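Local coordinates for protein ZYG-9 (Caenorhabditis elegans, PDB 2OF3) that plays a major role in organizing microtubules and spindle poles during mitosis and meiosis in one-cell-stage embryos, as a member of the TOG/XMAP215 family, at residues A[131-136]-A[157-162]; A[123-128]-A[161-166]; A[167-172]-A[192-197]. All coordinates share one frame; numbering follows the deposited sequence.

How the contacts relate
The three contacts follow one another along a run of antiparallel helices in the TOG domain, a HEAT-type helical array. Contacts 1 and 2 both join helix 127-139 or its lead-in to helix 146-163; they share D161 and V162, and their centres lie about 7 Å apart. M125 SD of contact 2 packs 3.8 Å from L159 CD2 of contact 1. Contact 3, centred about 11 Å from contact 1 and about 13 Å from contact 2, carries the packing on to helix 181-198. Its Y194 OH is hydrogen-bonded to S160 OG of 157-162 at 2.6 Å, and M168 CG meets V163 CG1 at 3.8 Å.

Contact 1 of 3, residues A[131-136]-A[157-162]; sequences SAFVPY and NVLSDV
The F133 ring turns one edge to L159: the methyl CD1 lies near the ring plane, 4.0 Å from CE2 and 4.1 Å from CD2, and segment 157-162 lays nothing on either face. The two side chains cross at about a right angle, so a single methyl, not the length of the leucine, meets the aromatic edge. V134 supplies the other half of the seat. Its CG2 comes to 3.9 Å from the same L159 CD1, the two side chains sliding past each other in opposite directions. Seen from CD1, the ring edge and the valine methyl lie roughly 86° apart, and the methyl fits into the corner they make. L159 gets there by an extended end, CD1 being nearly anti to CA (chi2 161°), which carries the methyl well off its own helix. F133 reaches out with CG anti to the backbone N (chi1 180°). With V134 CA and L159 CA 8.6 Å apart, these three side chains bridge the helices, and the contact is wholly apolar and buried.

The contact lies close to the centre of the chain, where helix 127-139 packs beside helix 146-163 in the TOG-domain array. F133 also packs on L89 and T93 of helix 85-95 and on C111 of helix 101-120, while V134 and L159 both touch M168 of helix 165-174. This small hydrophobic junction thus lies where three further helices close on the pair.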
ATOM      1  N   SER A 131       4.565   0.450  -7.310  1.00 21.85           N
ATOM      2  CA  SER A 131       4.916  -0.965  -7.107  1.00 23.02           C
ATOM      3  C   SER A 131       5.978  -1.108  -6.079  1.00 20.46           C
ATOM      4  O   SER A 131       6.034  -2.106  -5.405  1.00 21.45           O
ATOM      5  CB  SER A 131       5.527  -1.511  -8.415  1.00 23.49           C
ATOM      6  OG  SER A 131       4.484  -2.184  -9.042  1.00 33.64           O
ATOM      7  N   ALA A 132       6.877  -0.144  -5.994  1.00 19.76           N
ATOM      8  CA  ALA A 132       7.945  -0.162  -4.957  1.00 18.65           C
ATOM      9  C   ALA A 132       7.385   0.049  -3.555  1.00 19.30           C
ATOM     10  O   ALA A 132       8.003  -0.356  -2.612  1.00 19.30           O
ATOM     11  CB  ALA A 132       8.997   0.931  -5.247  1.00 19.31           C
ATOM     12  N   PHE A 133       6.231   0.701  -3.395  1.00 18.70           N
ATOM     13  CA  PHE A 133       5.771   1.054  -2.047  1.00 18.79           C
ATOM     14  C   PHE A 133       4.583   0.211  -1.564  1.00 20.27           C
ATOM     15  O   PHE A 133       4.613  -0.359  -0.460  1.00 19.40           O
ATOM     16  CB  PHE A 133       5.410   2.556  -1.941  1.00 18.72           C
ATOM     17  CG  PHE A 133       4.915   2.950  -0.539  1.00 19.36           C
ATOM     18  CD1 PHE A 133       5.730   2.756   0.592  1.00 19.30           C
ATOM     19  CD2 PHE A 133       3.668   3.492  -0.353  1.00 20.14           C
ATOM     20  CE1 PHE A 133       5.288   3.118   1.916  1.00 20.23           C
ATOM     21  CE2 PHE A 133       3.215   3.856   0.960  1.00 19.47           C
ATOM     22  CZ  PHE A 133       4.021   3.642   2.073  1.00 19.33           C
ATOM     23  N   VAL A 134       3.534   0.170  -2.376  1.00 20.40           N
ATOM     24  CA  VAL A 134       2.248  -0.392  -1.970  1.00 21.09           C
ATOM     25  C   VAL A 134       2.312  -1.839  -1.507  1.00 21.15           C
ATOM     26  O   VAL A 134       1.725  -2.124  -0.479  1.00 23.23           O
ATOM     27  CB  VAL A 134       1.122  -0.129  -3.032  1.00 20.36           C
ATOM     28  CG1 VAL A 134      -0.251  -0.848  -2.608  1.00 20.87           C
ATOM     29  CG2 VAL A 134       0.931   1.378  -3.180  1.00 21.70           C
ATOM     30  N   PRO A 135       2.971  -2.767  -2.245  1.00 21.80           N
ATOM     31  CA  PRO A 135       3.032  -4.143  -1.787  1.00 21.86           C
ATOM     32  C   PRO A 135       3.624  -4.295  -0.397  1.00 22.62           C
ATOM     33  O   PRO A 135       3.196  -5.218   0.382  1.00 22.42           O
ATOM     34  CB  PRO A 135       3.864  -4.856  -2.891  1.00 21.99           C
ATOM     35  CG  PRO A 135       3.542  -4.084  -4.107  1.00 20.92           C
ATOM     36  CD  PRO A 135       3.585  -2.646  -3.573  1.00 19.86           C
ATOM     37  N   TYR A 136       4.555  -3.413  -0.032  1.00 21.45           N
ATOM     38  CA  TYR A 136       5.133  -3.520   1.326  1.00 20.72           C
ATOM     39  C   TYR A 136       4.250  -2.871   2.360  1.00 21.05           C
ATOM     40  O   TYR A 136       4.183  -3.359   3.486  1.00 21.52           O
ATOM     41  CB  TYR A 136       6.515  -2.896   1.388  1.00 21.90           C
ATOM     42  CG  TYR A 136       7.418  -3.584   0.414  1.00 21.84           C
ATOM     43  CD1 TYR A 136       7.907  -4.859   0.695  1.00 22.05           C
ATOM     44  CD2 TYR A 136       7.726  -2.980  -0.820  1.00 22.85           C
ATOM     45  CE1 TYR A 136       8.721  -5.554  -0.245  1.00 22.57           C
ATOM     46  CE2 TYR A 136       8.538  -3.657  -1.797  1.00 19.96           C
ATOM     47  CZ  TYR A 136       9.016  -4.927  -1.470  1.00 23.80           C
ATOM     48  OH  TYR A 136       9.789  -5.570  -2.381  1.00 24.66           O
ATOM     49  N   ASN A 157      -6.103   4.721   1.750  1.00 22.86           N
ATOM     50  CA  ASN A 157      -7.229   5.544   1.236  1.00 23.65           C
ATOM     51  C   ASN A 157      -6.744   6.763   0.443  1.00 22.99           C
ATOM     52  O   ASN A 157      -7.352   7.139  -0.574  1.00 23.73           O
ATOM     53  CB  ASN A 157      -8.163   6.010   2.390  1.00 23.15           C
ATOM     54  CG  ASN A 157      -9.039   4.885   2.945  1.00 26.52           C
ATOM     55  OD1 ASN A 157      -9.183   3.808   2.329  1.00 27.26           O
ATOM     56  ND2 ASN A 157      -9.636   5.125   4.134  1.00 30.44           N
ATOM     57  N   VAL A 158      -5.643   7.368   0.863  1.00 21.80           N
ATOM     58  CA  VAL A 158      -5.021   8.449   0.040  1.00 22.92           C
ATOM     59  C   VAL A 158      -4.449   7.916  -1.306  1.00 23.47           C
ATOM     60  O   VAL A 158      -4.707   8.484  -2.379  1.00 23.24           O
ATOM     61  CB  VAL A 158      -3.921   9.210   0.847  1.00 23.23           C
ATOM     62  CG1 VAL A 158      -3.302  10.325   0.027  1.00 21.61           C
ATOM     63  CG2 VAL A 158      -4.541   9.781   2.162  1.00 23.12           C
ATOM     64  N   LEU A 159      -3.707   6.817  -1.259  1.00 22.94           N
ATOM     65  CA  LEU A 159      -3.162   6.217  -2.458  1.00 23.86           C
ATOM     66  C   LEU A 159      -4.232   5.768  -3.431  1.00 24.53           C
ATOM     67  O   LEU A 159      -4.027   5.816  -4.631  1.00 26.24           O
ATOM     68  CB  LEU A 159      -2.290   4.999  -2.092  1.00 23.53           C
ATOM     69  CG  LEU A 159      -0.923   5.312  -1.501  1.00 25.91           C
ATOM     70  CD1 LEU A 159      -0.348   4.095  -0.747  1.00 24.41           C
ATOM     71  CD2 LEU A 159      -0.009   5.743  -2.639  1.00 27.30           C
ATOM     72  N   SER A 160      -5.372   5.292  -2.936  1.00 25.39           N
ATOM     73  CA  SER A 160      -6.487   4.884  -3.797  1.00 25.75           C
ATOM     74  C   SER A 160      -6.949   6.087  -4.594  1.00 25.75           C
ATOM     75  O   SER A 160      -7.367   5.931  -5.727  1.00 27.31           O
ATOM     76  CB  SER A 160      -7.683   4.376  -2.965  1.00 24.36           C
ATOM     77  OG  SER A 160      -7.391   3.210  -2.212  1.00 26.57           O
ATOM     78  N   ASP A 161      -6.917   7.276  -4.011  1.00 26.14           N
ATOM     79  CA  ASP A 161      -7.262   8.487  -4.750  1.00 28.05           C
ATOM     80  C   ASP A 161      -6.238   8.831  -5.795  1.00 27.37           C
ATOM     81  O   ASP A 161      -6.618   9.231  -6.864  1.00 28.99           O
ATOM     82  CB  ASP A 161      -7.422   9.711  -3.843  1.00 28.29           C
ATOM     83  CG  ASP A 161      -8.722   9.679  -3.030  1.00 34.78           C
ATOM     84  OD1 ASP A 161      -9.687   8.961  -3.422  1.00 39.89           O
ATOM     85  OD2 ASP A 161      -8.790  10.395  -1.987  1.00 41.11           O
ATOM     86  N   VAL A 162      -4.950   8.716  -5.474  1.00 25.49           N
ATOM     87  CA  VAL A 162      -3.861   9.021  -6.402  1.00 24.99           C
ATOM     88  C   VAL A 162      -3.782   7.976  -7.527  1.00 25.67           C
ATOM     89  O   VAL A 162      -3.748   8.343  -8.741  1.00 25.82           O
ATOM     90  CB  VAL A 162      -2.505   9.033  -5.655  1.00 24.67           C
ATOM     91  CG1 VAL A 162      -1.377   9.216  -6.623  1.00 24.42           C
ATOM     92  CG2 VAL A 162      -2.481  10.138  -4.592  1.00 24.07           C
TER

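Contact 2 of 3, residues A[123-128]-A[161-166]; sequences TPMSQE and DVVGPL
M125 and V162 carry most of this contact, with V163 adding a smaller share. The methionine comes from the loop that leads into helix 127-139 and crosses the V162 side chain at about a right angle. Its sulfur SD lies 3.9 Å from V162 CG1, and its CG follows at 4.0 Å, so the same valine methyl is met by two successive atoms of the thioether chain. V162 offers that methyl by holding CG1 anti to its backbone N (chi1 175°). V163 approaches the sulfur from another direction, more loosely: its CG2 stands 4.4 Å from M125 SD. The lines from the sulfur to these two methyls open by about 64°, which places SD opposite the gap between neighbouring valines. The chain of M125 then bends at chi3 and CE turns away from the valines, while SD also packs on L159.

M125 and V163 form the closest backbone pair, with their CA atoms 7.3 Å apart. Both segments are helix junctions. S126, directly after the methionine, is the N-cap of helix 127-139, its side chain capping a backbone N just past E128. On the other side G164 follows the last turn of helix 146-163 with a phi of 92°; at its backbone angles a CB would jam against the carbonyl O of V163, which by itself calls for glycine. The same residue is the N-cap of helix 165-174. I118 of helix 101-120 touches both M125 and V162, and V130 of helix 127-139 touches both M125 and V163. Chemically the meeting is a thioether against branched aliphatic methyls at the surface; with all three residues only partly buried, it is held by dispersion and probably by some exclusion of water, which fixes the approach of the two junctions less strictly than directional polar bonds would.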
ATOM      1  N   THR A 123       0.667  15.350  -8.081  1.00 25.11           N
ATOM      2  CA  THR A 123       1.919  14.838  -8.613  1.00 24.96           C
ATOM      3  C   THR A 123       1.677  13.428  -9.141  1.00 24.51           C
ATOM      4  O   THR A 123       1.124  12.585  -8.419  1.00 24.27           O
ATOM      5  CB  THR A 123       3.004  14.852  -7.535  1.00 23.97           C
ATOM      6  OG1 THR A 123       3.301  16.223  -7.226  1.00 27.64           O
ATOM      7  CG2 THR A 123       4.286  14.188  -8.032  1.00 22.37           C
ATOM      8  N   PRO A 124       2.066  13.155 -10.411  1.00 25.65           N
ATOM      9  CA  PRO A 124       1.843  11.772 -10.878  1.00 25.50           C
ATOM     10  C   PRO A 124       2.767  10.774 -10.143  1.00 25.02           C
ATOM     11  O   PRO A 124       3.925  11.088  -9.830  1.00 25.28           O
ATOM     12  CB  PRO A 124       2.185  11.829 -12.365  1.00 25.78           C
ATOM     13  CG  PRO A 124       2.441  13.260 -12.698  1.00 28.09           C
ATOM     14  CD  PRO A 124       2.718  14.005 -11.432  1.00 25.53           C
ATOM     15  N   MET A 125       2.246   9.583  -9.836  1.00 25.35           N
ATOM     16  CA  MET A 125       3.056   8.506  -9.273  1.00 24.68           C
ATOM     17  C   MET A 125       3.227   7.468 -10.391  1.00 25.58           C
ATOM     18  O   MET A 125       2.223   6.969 -10.878  1.00 25.92           O
ATOM     19  CB  MET A 125       2.325   7.857  -8.085  1.00 26.10           C
ATOM     20  CG  MET A 125       2.557   8.442  -6.753  1.00 25.70           C
ATOM     21  SD  MET A 125       1.869   7.412  -5.446  1.00 18.18           S
ATOM     22  CE  MET A 125       3.253   6.518  -4.838  1.00 23.04           C
ATOM     23  N   SER A 126       4.469   7.176 -10.812  1.00 24.32           N
ATOM     24  CA  SER A 126       4.746   6.202 -11.845  1.00 24.12           C
ATOM     25  C   SER A 126       4.394   4.796 -11.373  1.00 24.83           C
ATOM     26  O   SER A 126       4.275   4.539 -10.176  1.00 23.82           O
ATOM     27  CB  SER A 126       6.236   6.261 -12.218  1.00 25.09           C
ATOM     28  OG  SER A 126       7.084   5.910 -11.085  1.00 24.59           O
ATOM     29  N   GLN A 127       4.253   3.865 -12.300  1.00 25.21           N
ATOM     30  CA  GLN A 127       3.985   2.490 -11.944  1.00 28.21           C
ATOM     31  C   GLN A 127       5.118   1.944 -11.049  1.00 25.19           C
ATOM     32  O   GLN A 127       4.872   1.195 -10.083  1.00 24.01           O
ATOM     33  CB  GLN A 127       3.891   1.704 -13.249  1.00 28.27           C
ATOM     34  CG  GLN A 127       3.612   0.229 -13.110  1.00 36.59           C
ATOM     35  CD  GLN A 127       2.903  -0.368 -14.399  1.00 38.17           C
ATOM     36  OE1 GLN A 127       3.213   0.041 -15.553  1.00 49.63           O
ATOM     37  NE2 GLN A 127       1.961  -1.330 -14.189  1.00 45.82           N
ATOM     38  N   GLU A 128       6.351   2.372 -11.344  1.00 22.89           N
ATOM     39  CA  GLU A 128       7.519   1.972 -10.589  1.00 23.12           C
ATOM     40  C   GLU A 128       7.450   2.427  -9.136  1.00 22.20           C
ATOM     41  O   GLU A 128       7.766   1.649  -8.257  1.00 20.53           O
ATOM     42  CB  GLU A 128       8.803   2.534 -11.217  1.00 23.58           C
ATOM     43  CG  GLU A 128       9.176   1.882 -12.604  1.00 23.24           C
ATOM     44  CD  GLU A 128       8.340   2.382 -13.758  1.00 27.10           C
ATOM     45  OE1 GLU A 128       7.637   3.432 -13.693  1.00 23.76           O
ATOM     46  OE2 GLU A 128       8.369   1.688 -14.785  1.00 31.51           O
ATOM     47  N   ASP A 161      -6.917   7.276  -4.011  1.00 26.14           N
ATOM     48  CA  ASP A 161      -7.262   8.487  -4.750  1.00 28.05           C
ATOM     49  C   ASP A 161      -6.238   8.831  -5.795  1.00 27.37           C
ATOM     50  O   ASP A 161      -6.618   9.231  -6.864  1.00 28.99           O
ATOM     51  CB  ASP A 161      -7.422   9.711  -3.843  1.00 28.29           C
ATOM     52  CG  ASP A 161      -8.722   9.679  -3.030  1.00 34.78           C
ATOM     53  OD1 ASP A 161      -9.687   8.961  -3.422  1.00 39.89           O
ATOM     54  OD2 ASP A 161      -8.790  10.395  -1.987  1.00 41.11           O
ATOM     55  N   VAL A 162      -4.950   8.716  -5.474  1.00 25.49           N
ATOM     56  CA  VAL A 162      -3.861   9.021  -6.402  1.00 24.99           C
ATOM     57  C   VAL A 162      -3.782   7.976  -7.527  1.00 25.67           C
ATOM     58  O   VAL A 162      -3.748   8.343  -8.741  1.00 25.82           O
ATOM     59  CB  VAL A 162      -2.505   9.033  -5.655  1.00 24.67           C
ATOM     60  CG1 VAL A 162      -1.377   9.216  -6.623  1.00 24.42           C
ATOM     61  CG2 VAL A 162      -2.481  10.138  -4.592  1.00 24.07           C
ATOM     62  N   VAL A 163      -3.788   6.681  -7.133  1.00 24.85           N
ATOM     63  CA  VAL A 163      -3.509   5.541  -8.026  1.00 24.02           C
ATOM     64  C   VAL A 163      -4.777   5.080  -8.753  1.00 24.95           C
ATOM     65  O   VAL A 163      -4.723   4.732  -9.943  1.00 25.55           O
ATOM     66  CB  VAL A 163      -2.780   4.356  -7.244  1.00 24.05           C
ATOM     67  CG1 VAL A 163      -2.512   3.141  -8.110  1.00 22.15           C
ATOM     68  CG2 VAL A 163      -1.412   4.810  -6.636  1.00 23.65           C
ATOM     69  N   GLY A 164      -5.913   5.055  -8.042  1.00 25.12           N
ATOM     70  CA  GLY A 164      -7.176   4.602  -8.592  1.00 25.03           C
ATOM     71  C   GLY A 164      -7.398   3.121  -8.355  1.00 25.68           C
ATOM     72  O   GLY A 164      -6.440   2.338  -8.319  1.00 25.85           O
ATOM     73  N   PRO A 165      -8.671   2.710  -8.183  1.00 26.42           N
ATOM     74  CA  PRO A 165      -9.006   1.310  -7.986  1.00 26.40           C
ATOM     75  C   PRO A 165      -8.500   0.318  -8.998  1.00 26.88           C
ATOM     76  O   PRO A 165      -8.081  -0.794  -8.625  1.00 25.94           O
ATOM     77  CB  PRO A 165     -10.520   1.335  -7.973  1.00 25.82           C
ATOM     78  CG  PRO A 165     -10.776   2.572  -7.232  1.00 25.90           C
ATOM     79  CD  PRO A 165      -9.863   3.549  -7.991  1.00 25.82           C
ATOM     80  N   LEU A 166      -8.508   0.686 -10.273  1.00 27.35           N
ATOM     81  CA  LEU A 166      -8.050  -0.254 -11.278  1.00 28.22           C
ATOM     82  C   LEU A 166      -6.600  -0.627 -11.126  1.00 26.88           C
ATOM     83  O   LEU A 166      -6.243  -1.767 -11.335  1.00 27.38           O
ATOM     84  CB  LEU A 166      -8.362   0.257 -12.708  1.00 28.69           C
ATOM     85  CG  LEU A 166      -7.840  -0.603 -13.883  1.00 30.49           C
ATOM     86  CD1 LEU A 166      -8.485  -2.016 -13.920  1.00 32.24           C
ATOM     87  CD2 LEU A 166      -8.067   0.120 -15.214  1.00 30.41           C
TER

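Contact 3 of 3, residues A[167-172]-A[192-197]; sequences KMTPML and EYYITN
Y194 reaches helix 165-174 with CG beside its backbone N and anti to its carbonyl carbon (chi1 -70°), the ring then turned so that its plane nearly contains the CA-CB bond (chi2 -13°). M168 answers with a chain folded at chi2 and chi3, which wraps it round the phenol oxygen. M168 CB comes to 3.2 Å from Y194 OH, a tight approach, and CG follows at 3.4 Å. The side chains of the two residues cross at about a right angle, the methionine lying oblique to the ring. T169 meets another part of the tyrosine. Its OG1 stands at the ring edge, near the plane, 3.4 Å from CD2, while the hydroxyl is hydrogen-bonded to P165 O one turn earlier. L172 comes from the opposite direction to Y194, its CD1 3.5 Å from CE2 and likewise oblique to the ring.

These are antiparallel neighbours of a HEAT-type array, as expected in a TOG domain: the axes of segments 167-172 and 192-197 run at 147° to each other and approach to 11.6 Å. At that wide spacing the tyrosine is the main bridge, and M168, T169 and, a turn on, L172, on one side of their helix, form its seat. T169 and Y194 are the nearest backbone pair, at 8.8 Å between CA atoms.

The phenol is buried, yet its oxygen is satisfied by a hydrogen bond with S160 OG of helix 146-163, so one tyrosine ties three helices. M168 also packs on V163 of that helix, and L172 reaches L138 of helix 127-139. Beyond Y194, I195 packs on A233 and C234 of helix 221-238.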
ATOM      1  N   LYS A 167      -5.735   0.320 -10.797  1.00 26.74           N
ATOM      2  CA  LYS A 167      -4.322  -0.024 -10.621  1.00 26.04           C
ATOM      3  C   LYS A 167      -3.991  -0.522  -9.211  1.00 25.09           C
ATOM      4  O   LYS A 167      -2.989  -1.185  -9.047  1.00 26.24           O
ATOM      5  CB  LYS A 167      -3.398   1.174 -10.926  1.00 27.99           C
ATOM      6  CG  LYS A 167      -3.355   1.653 -12.379  1.00 30.39           C
ATOM      7  CD  LYS A 167      -2.618   0.677 -13.299  1.00 38.09           C
ATOM      8  CE  LYS A 167      -2.423   1.253 -14.760  1.00 39.18           C
ATOM      9  NZ  LYS A 167      -2.082   2.751 -14.744  1.00 43.94           N
ATOM     10  N   MET A 168      -4.798  -0.192  -8.193  1.00 24.15           N
ATOM     11  CA  MET A 168      -4.598  -0.708  -6.834  1.00 22.32           C
ATOM     12  C   MET A 168      -5.011  -2.167  -6.661  1.00 22.57           C
ATOM     13  O   MET A 168      -4.360  -2.926  -5.945  1.00 21.56           O
ATOM     14  CB  MET A 168      -5.371   0.164  -5.828  1.00 21.66           C
ATOM     15  CG  MET A 168      -4.721   1.582  -5.489  1.00 20.06           C
ATOM     16  SD  MET A 168      -3.112   1.616  -4.654  1.00 14.63           S
ATOM     17  CE  MET A 168      -3.663   1.215  -3.024  1.00 22.46           C
ATOM     18  N   THR A 169      -6.091  -2.568  -7.326  1.00 23.39           N
ATOM     19  CA  THR A 169      -6.750  -3.861  -7.051  1.00 23.10           C
ATOM     20  C   THR A 169      -5.873  -5.057  -7.301  1.00 23.56           C
ATOM     21  O   THR A 169      -5.890  -5.973  -6.482  1.00 25.01           O
ATOM     22  CB  THR A 169      -8.100  -3.956  -7.767  1.00 23.22           C
ATOM     23  OG1 THR A 169      -8.920  -2.902  -7.272  1.00 23.43           O
ATOM     24  CG2 THR A 169      -8.825  -5.328  -7.535  1.00 21.47           C
ATOM     25  N   PRO A 170      -5.082  -5.079  -8.407  1.00 24.32           N
ATOM     26  CA  PRO A 170      -4.160  -6.226  -8.613  1.00 24.16           C
ATOM     27  C   PRO A 170      -3.196  -6.484  -7.418  1.00 23.88           C
ATOM     28  O   PRO A 170      -2.885  -7.658  -7.085  1.00 24.56           O
ATOM     29  CB  PRO A 170      -3.356  -5.800  -9.875  1.00 24.45           C
ATOM     30  CG  PRO A 170      -4.235  -4.835 -10.601  1.00 24.40           C
ATOM     31  CD  PRO A 170      -5.031  -4.108  -9.535  1.00 23.89           C
ATOM     32  N   MET A 171      -2.725  -5.415  -6.761  1.00 23.35           N
ATOM     33  CA  MET A 171      -1.822  -5.546  -5.605  1.00 21.64           C
ATOM     34  C   MET A 171      -2.631  -6.017  -4.395  1.00 22.22           C
ATOM     35  O   MET A 171      -2.139  -6.815  -3.604  1.00 23.04           O
ATOM     36  CB  MET A 171      -1.158  -4.188  -5.311  1.00 21.46           C
ATOM     37  CG  MET A 171       0.001  -3.820  -6.359  1.00 22.66           C
ATOM     38  SD  MET A 171       0.816  -2.238  -6.188  1.00 16.31           S
ATOM     39  CE  MET A 171      -0.513  -1.159  -6.349  1.00 17.37           C
ATOM     40  N   LEU A 172      -3.860  -5.503  -4.243  1.00 22.75           N
ATOM     41  CA  LEU A 172      -4.756  -5.952  -3.168  1.00 23.15           C
ATOM     42  C   LEU A 172      -5.133  -7.421  -3.363  1.00 23.40           C
ATOM     43  O   LEU A 172      -5.127  -8.174  -2.378  1.00 23.26           O
ATOM     44  CB  LEU A 172      -5.999  -5.084  -3.080  1.00 21.42           C
ATOM     45  CG  LEU A 172      -5.729  -3.686  -2.549  1.00 23.44           C
ATOM     46  CD1 LEU A 172      -6.898  -2.851  -2.986  1.00 22.68           C
ATOM     47  CD2 LEU A 172      -5.578  -3.708  -0.990  1.00 21.04           C
ATOM     48  N   GLU A 192     -13.867  -4.240  -1.132  1.00 24.08           N
ATOM     49  CA  GLU A 192     -15.272  -4.017  -0.911  1.00 24.82           C
ATOM     50  C   GLU A 192     -15.613  -2.515  -1.022  1.00 25.51           C
ATOM     51  O   GLU A 192     -16.612  -2.120  -1.622  1.00 25.55           O
ATOM     52  CB  GLU A 192     -15.696  -4.581   0.452  1.00 23.19           C
ATOM     53  CG  GLU A 192     -17.168  -4.361   0.690  1.00 28.74           C
ATOM     54  CD  GLU A 192     -17.611  -4.549   2.117  1.00 35.86           C
ATOM     55  OE1 GLU A 192     -16.835  -5.099   2.941  1.00 38.21           O
ATOM     56  OE2 GLU A 192     -18.771  -4.154   2.395  1.00 38.14           O
ATOM     57  N   TYR A 193     -14.782  -1.658  -0.458  1.00 26.64           N
ATOM     58  CA  TYR A 193     -15.021  -0.240  -0.501  1.00 28.36           C
ATOM     59  C   TYR A 193     -14.953   0.346  -1.931  1.00 27.85           C
ATOM     60  O   TYR A 193     -15.735   1.231  -2.289  1.00 27.33           O
ATOM     61  CB  TYR A 193     -14.013   0.370   0.440  1.00 31.55           C
ATOM     62  CG  TYR A 193     -13.731   1.836   0.344  1.00 35.99           C
ATOM     63  CD1 TYR A 193     -14.641   2.797   0.817  1.00 40.10           C
ATOM     64  CD2 TYR A 193     -12.508   2.257  -0.153  1.00 39.02           C
ATOM     65  CE1 TYR A 193     -14.323   4.189   0.746  1.00 42.69           C
ATOM     66  CE2 TYR A 193     -12.180   3.587  -0.220  1.00 43.51           C
ATOM     67  CZ  TYR A 193     -13.077   4.559   0.230  1.00 42.21           C
ATOM     68  OH  TYR A 193     -12.643   5.895   0.146  1.00 44.31           O
ATOM     69  N   TYR A 194     -14.020  -0.138  -2.748  1.00 27.50           N
ATOM     70  CA  TYR A 194     -13.948   0.260  -4.161  1.00 27.72           C
ATOM     71  C   TYR A 194     -15.262  -0.053  -4.896  1.00 28.24           C
ATOM     72  O   TYR A 194     -15.778   0.744  -5.710  1.00 29.25           O
ATOM     73  CB  TYR A 194     -12.807  -0.488  -4.841  1.00 25.86           C
ATOM     74  CG  TYR A 194     -11.393  -0.093  -4.427  1.00 24.73           C
ATOM     75  CD1 TYR A 194     -11.127   1.067  -3.692  1.00 22.55           C
ATOM     76  CD2 TYR A 194     -10.291  -0.856  -4.874  1.00 23.32           C
ATOM     77  CE1 TYR A 194      -9.784   1.422  -3.357  1.00 24.23           C
ATOM     78  CE2 TYR A 194      -8.981  -0.523  -4.547  1.00 25.47           C
ATOM     79  CZ  TYR A 194      -8.729   0.617  -3.796  1.00 24.07           C
ATOM     80  OH  TYR A 194      -7.396   0.921  -3.504  1.00 26.44           O
ATOM     81  N   ILE A 195     -15.799  -1.233  -4.634  1.00 28.97           N
ATOM     82  CA  ILE A 195     -16.964  -1.727  -5.380  1.00 30.37           C
ATOM     83  C   ILE A 195     -18.218  -1.023  -4.905  1.00 32.55           C
ATOM     84  O   ILE A 195     -19.032  -0.584  -5.725  1.00 33.55           O
ATOM     85  CB  ILE A 195     -17.167  -3.217  -5.238  1.00 28.24           C
ATOM     86  CG1 ILE A 195     -16.038  -3.947  -5.910  1.00 26.98           C
ATOM     87  CG2 ILE A 195     -18.419  -3.595  -5.958  1.00 30.56           C
ATOM     88  CD1 ILE A 195     -15.912  -5.321  -5.412  1.00 28.62           C
ATOM     89  N   THR A 196     -18.378  -0.900  -3.588  1.00 33.62           N
ATOM     90  CA  THR A 196     -19.466  -0.112  -3.048  1.00 36.34           C
ATOM     91  C   THR A 196     -19.474   1.334  -3.583  1.00 37.48           C
ATOM     92  O   THR A 196     -20.536   1.918  -3.809  1.00 37.55           O
ATOM     93  CB  THR A 196     -19.432  -0.146  -1.496  1.00 36.19           C
ATOM     94  OG1 THR A 196     -19.778  -1.464  -1.069  1.00 38.96           O
ATOM     95  CG2 THR A 196     -20.413   0.814  -0.876  1.00 38.24           C
ATOM     96  N   ASN A 197     -18.311   1.936  -3.778  1.00 38.96           N
ATOM     97  CA  ASN A 197     -18.304   3.346  -4.141  1.00 40.70           C
ATOM     98  C   ASN A 197     -18.252   3.633  -5.609  1.00 40.47           C
ATOM     99  O   ASN A 197     -18.787   4.649  -6.008  1.00 40.96           O
ATOM    100  CB  ASN A 197     -17.205   4.110  -3.418  1.00 41.73           C
ATOM    101  CG  ASN A 197     -17.471   4.188  -1.931  1.00 45.62           C
ATOM    102  OD1 ASN A 197     -16.911   3.402  -1.153  1.00 50.30           O
ATOM    103  ND2 ASN A 197     -18.383   5.079  -1.528  1.00 45.96           N
TER